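Local coordinates for protein deoxyribodipyrimidine photo-lyase (Oryza sativa Japonica Group, PDB 3UMV) that uses light to split cyclobutane pyrimidine dimers in UV-damaged DNA back into separate pyrimidines, with one FAD bound per subunit, at residues Glu246-Glu251 with Ser285-Phe290. Numbering follows the deposited sequence.
Sequences EEAAIE and SPYLHF. With FAD (flavin-adenine dinucleotide), chain I.
Tyr287 lays one face of its ring against the backbone of helix 246-254 at Ala249. The Ala249 CA stands 3.7 Å from the ring centroid and only 7° off the normal, a CH-pi contact centred on the face, while Ala249 CB sits over the same face toward the CG/CD2 side, 3.4 Å from Tyr287 CD2. With CG anti to its own carbonyl carbon (chi1 -58°), the ring reaches across to the other helix. This buried end is the tight part. Toward the hydroxyl the fit slackens beside the partly exposed Ala248: its CB comes no nearer than 3.7 Å to Tyr287 OH, and no direct hydrogen bond joins 246-251 to 285-290. A water bridges instead, donating to Ala248 O at 2.8 Å and, at a longer 3.3 Å, to Tyr287 OH, which also hydrogen-bonds to Glu243 O just ahead of helix 246-254. Phe92 of helix 87-106 packs on the same tyrosine. At the start of helix 285-290, Ser285 N donates to FAD O1P (2.9 Å), and Ser285 OG bonds to Asp427. Tyr287 thus packs helix 246-254 behind a helix whose Ser285 and Leu288 line the FAD pocket of this class II photolyase.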
loop_
_atom_site.group_PDB
_atom_site.type_symbol
_atom_site.label_atom_id
_atom_site.label_comp_id
_atom_site.label_asym_id
_atom_site.label_seq_id
_atom_site.Cartn_x
_atom_site.Cartn_y
_atom_site.Cartn_z
ATOM N N GLU A 246 1.677 1.730 -14.576
ATOM C CA GLU A 246 2.910 0.964 -14.773
ATOM C C GLU A 246 4.002 1.758 -15.480
ATOM O O GLU A 246 5.154 1.759 -15.045
ATOM C CB GLU A 246 2.642 -0.300 -15.589
ATOM C CG GLU A 246 1.717 -1.307 -14.943
ATOM C CD GLU A 246 1.685 -2.628 -15.708
ATOM O OE1 GLU A 246 0.689 -2.883 -16.422
ATOM O OE2 GLU A 246 2.657 -3.410 -15.595
ATOM N N GLU A 247 3.642 2.409 -16.578
ATOM C CA GLU A 247 4.617 3.104 -17.411
ATOM C C GLU A 247 5.313 4.209 -16.611
ATOM O O GLU A 247 6.538 4.304 -16.610
ATOM C CB GLU A 247 3.930 3.650 -18.664
ATOM C CG GLU A 247 4.849 4.278 -19.688
ATOM C CD GLU A 247 4.181 4.407 -21.047
ATOM O OE1 GLU A 247 3.448 3.470 -21.435
ATOM O OE2 GLU A 247 4.379 5.442 -21.720
ATOM N N ALA A 248 4.535 5.035 -15.918
ATOM C CA ALA A 248 5.100 6.113 -15.110
ATOM C C ALA A 248 5.866 5.573 -13.906
ATOM O O ALA A 248 6.820 6.200 -13.441
ATOM C CB ALA A 248 4.006 7.076 -14.651
ATOM N N ALA A 249 5.445 4.411 -13.399
ATOM C CA ALA A 249 6.082 3.821 -12.216
ATOM C C ALA A 249 7.502 3.344 -12.529
ATOM O O ALA A 249 8.441 3.574 -11.761
ATOM C CB ALA A 249 5.231 2.652 -11.660
ATOM N N ILE A 250 7.652 2.670 -13.657
ATOM C CA ILE A 250 8.964 2.193 -14.073
ATOM C C ILE A 250 9.876 3.371 -14.362
ATOM O O ILE A 250 11.063 3.327 -14.041
ATOM C CB ILE A 250 8.859 1.235 -15.270
ATOM C CG1 ILE A 250 8.040 0.011 -14.863
ATOM C CG2 ILE A 250 10.245 0.819 -15.755
ATOM C CD1 ILE A 250 7.461 -0.756 -16.030
ATOM N N GLU A 251 9.320 4.431 -14.944
ATOM C CA GLU A 251 10.090 5.653 -15.179
ATOM C C GLU A 251 10.589 6.267 -13.863
ATOM O O GLU A 251 11.714 6.768 -13.801
ATOM C CB GLU A 251 9.268 6.662 -15.991
ATOM C CG GLU A 251 9.980 7.983 -16.292
ATOM C CD GLU A 251 11.041 7.858 -17.380
ATOM O OE1 GLU A 251 11.888 8.775 -17.485
ATOM O OE2 GLU A 251 11.026 6.854 -18.129
ATOM N N SER A 285 6.199 5.012 -3.180
ATOM C CA SER A 285 5.041 4.536 -2.408
ATOM C C SER A 285 3.682 4.690 -3.109
ATOM O O SER A 285 2.806 3.849 -2.948
ATOM C CB SER A 285 5.010 5.168 -1.018
ATOM O OG SER A 285 4.791 6.565 -1.083
ATOM N N PRO A 286 3.488 5.754 -3.891
ATOM C CA PRO A 286 2.175 5.814 -4.552
ATOM C C PRO A 286 1.970 4.603 -5.465
ATOM O O PRO A 286 0.954 3.908 -5.419
ATOM C CB PRO A 286 2.248 7.100 -5.375
ATOM C CG PRO A 286 3.317 7.926 -4.708
ATOM C CD PRO A 286 4.310 6.956 -4.147
ATOM N N TYR A 287 2.985 4.331 -6.278
ATOM C CA TYR A 287 2.975 3.198 -7.190
ATOM C C TYR A 287 2.915 1.836 -6.486
ATOM O O TYR A 287 2.182 0.949 -6.905
ATOM C CB TYR A 287 4.205 3.287 -8.087
ATOM C CG TYR A 287 4.255 4.584 -8.867
ATOM C CD1 TYR A 287 5.272 5.520 -8.656
ATOM C CD2 TYR A 287 3.314 4.856 -9.847
ATOM C CE1 TYR A 287 5.312 6.713 -9.382
ATOM C CE2 TYR A 287 3.353 6.035 -10.572
ATOM C CZ TYR A 287 4.356 6.949 -10.352
ATOM O OH TYR A 287 4.379 8.110 -11.093
ATOM N N LEU A 288 3.665 1.683 -5.404
ATOM C CA LEU A 288 3.686 0.430 -4.665
ATOM C C LEU A 288 2.341 0.199 -3.992
ATOM O O LEU A 288 1.838 -0.930 -3.967
ATOM C CB LEU A 288 4.809 0.455 -3.614
ATOM C CG LEU A 288 6.231 0.382 -4.184
ATOM C CD1 LEU A 288 7.246 0.550 -3.067
ATOM C CD2 LEU A 288 6.473 -0.911 -4.927
ATOM N N HIS A 289 1.737 1.266 -3.465
ATOM C CA HIS A 289 0.439 1.100 -2.833
ATOM C C HIS A 289 -0.635 0.514 -3.759
ATOM O O HIS A 289 -1.391 -0.382 -3.366
ATOM C CB HIS A 289 -0.100 2.403 -2.257
ATOM C CG HIS A 289 -1.486 2.249 -1.739
ATOM N ND1 HIS A 289 -2.599 2.629 -2.459
ATOM C CD2 HIS A 289 -1.946 1.643 -0.623
ATOM C CE1 HIS A 289 -3.687 2.302 -1.782
ATOM N NE2 HIS A 289 -3.315 1.706 -0.663
ATOM N N PHE A 290 -0.705 1.038 -4.975
ATOM C CA PHE A 290 -1.708 0.612 -5.933
ATOM C C PHE A 290 -1.209 -0.586 -6.738
ATOM O O PHE A 290 -1.920 -1.108 -7.585
ATOM C CB PHE A 290 -2.076 1.774 -6.857
ATOM C CG PHE A 290 -2.857 2.859 -6.175
ATOM C CD1 PHE A 290 -4.191 2.669 -5.863
ATOM C CD2 PHE A 290 -2.253 4.064 -5.834
ATOM C CE1 PHE A 290 -4.920 3.666 -5.229
ATOM C CE2 PHE A 290 -2.975 5.067 -5.202
ATOM C CZ PHE A 290 -4.315 4.872 -4.905
HETATM P PA FAD I . 11.447 5.632 0.532
HETATM O O1A FAD I . 12.306 6.105 1.665
HETATM O O2A FAD I . 12.039 5.850 -0.833
HETATM O O5B FAD I . 11.109 4.087 0.776
HETATM C C5B FAD I . 10.931 3.181 -0.291
HETATM C C4B FAD I . 9.822 2.182 0.053
HETATM O O4B FAD I . 10.108 1.460 1.242
HETATM C C3B FAD I . 8.504 2.875 0.335
HETATM O O3B FAD I . 7.807 3.167 -0.853
HETATM C C2B FAD I . 7.794 1.833 1.148
HETATM O O2B FAD I . 7.333 0.801 0.296
HETATM C C1B FAD I . 8.918 1.261 1.974
HETATM N N9A FAD I . 9.000 1.926 3.285
HETATM C C8A FAD I . 9.778 2.998 3.635
HETATM N N7A FAD I . 9.543 3.266 4.941
HETATM C C5A FAD I . 8.615 2.389 5.417
HETATM C C6A FAD I . 8.003 2.188 6.660
HETATM N N6A FAD I . 8.354 2.881 7.742
HETATM N N1A FAD I . 7.083 1.174 6.814
HETATM C C2A FAD I . 6.777 0.356 5.751
HETATM N N3A FAD I . 7.376 0.557 4.528
HETATM C C4A FAD I . 8.285 1.545 4.374
HETATM N N1 FAD I . 3.742 4.188 4.097
HETATM C C2 FAD I . 2.823 3.933 3.121
HETATM O O2 FAD I . 3.194 3.283 2.143
HETATM N N3 FAD I . 1.517 4.372 3.253
HETATM C C4 FAD I . 1.127 5.093 4.367
HETATM O O4 FAD I . -0.038 5.488 4.478
HETATM C C4X FAD I . 2.068 5.337 5.360
HETATM N N5 FAD I . 1.747 6.059 6.486
HETATM C C5X FAD I . 2.690 6.276 7.471
HETATM C C6 FAD I . 2.344 6.984 8.630
HETATM C C7 FAD I . 3.298 7.209 9.627
HETATM C C7M FAD I . 2.896 7.961 10.869
HETATM C C8 FAD I . 4.598 6.729 9.450
HETATM C C8M FAD I . 5.666 6.942 10.482
HETATM C C9 FAD I . 4.931 6.041 8.295
HETATM C C9A FAD I . 3.984 5.812 7.314
HETATM N N10 FAD I . 4.326 5.128 6.165
HETATM C C10 FAD I . 3.365 4.893 5.212
HETATM C "C1'" FAD I . 5.734 4.599 5.934
HETATM C "C2'" FAD I . 6.679 5.596 5.191
HETATM O "O2'" FAD I . 6.674 6.924 5.729
HETATM C "C3'" FAD I . 6.411 5.705 3.679
HETATM O "O3'" FAD I . 6.362 4.416 3.126
HETATM C "C4'" FAD I . 7.475 6.511 2.930
HETATM O "O4'" FAD I . 7.545 7.820 3.462
HETATM C "C5'" FAD I . 7.104 6.526 1.449
HETATM O "O5'" FAD I . 7.836 7.438 0.665
HETATM P P FAD I . 8.908 6.879 -0.390
HETATM O O1P FAD I . 8.288 5.816 -1.276
HETATM O O2P FAD I . 9.479 8.032 -1.175
HETATM O O3P FAD I . 9.978 6.318 0.679
HETATM O O HOH W 1 7.001 8.982 -12.889
#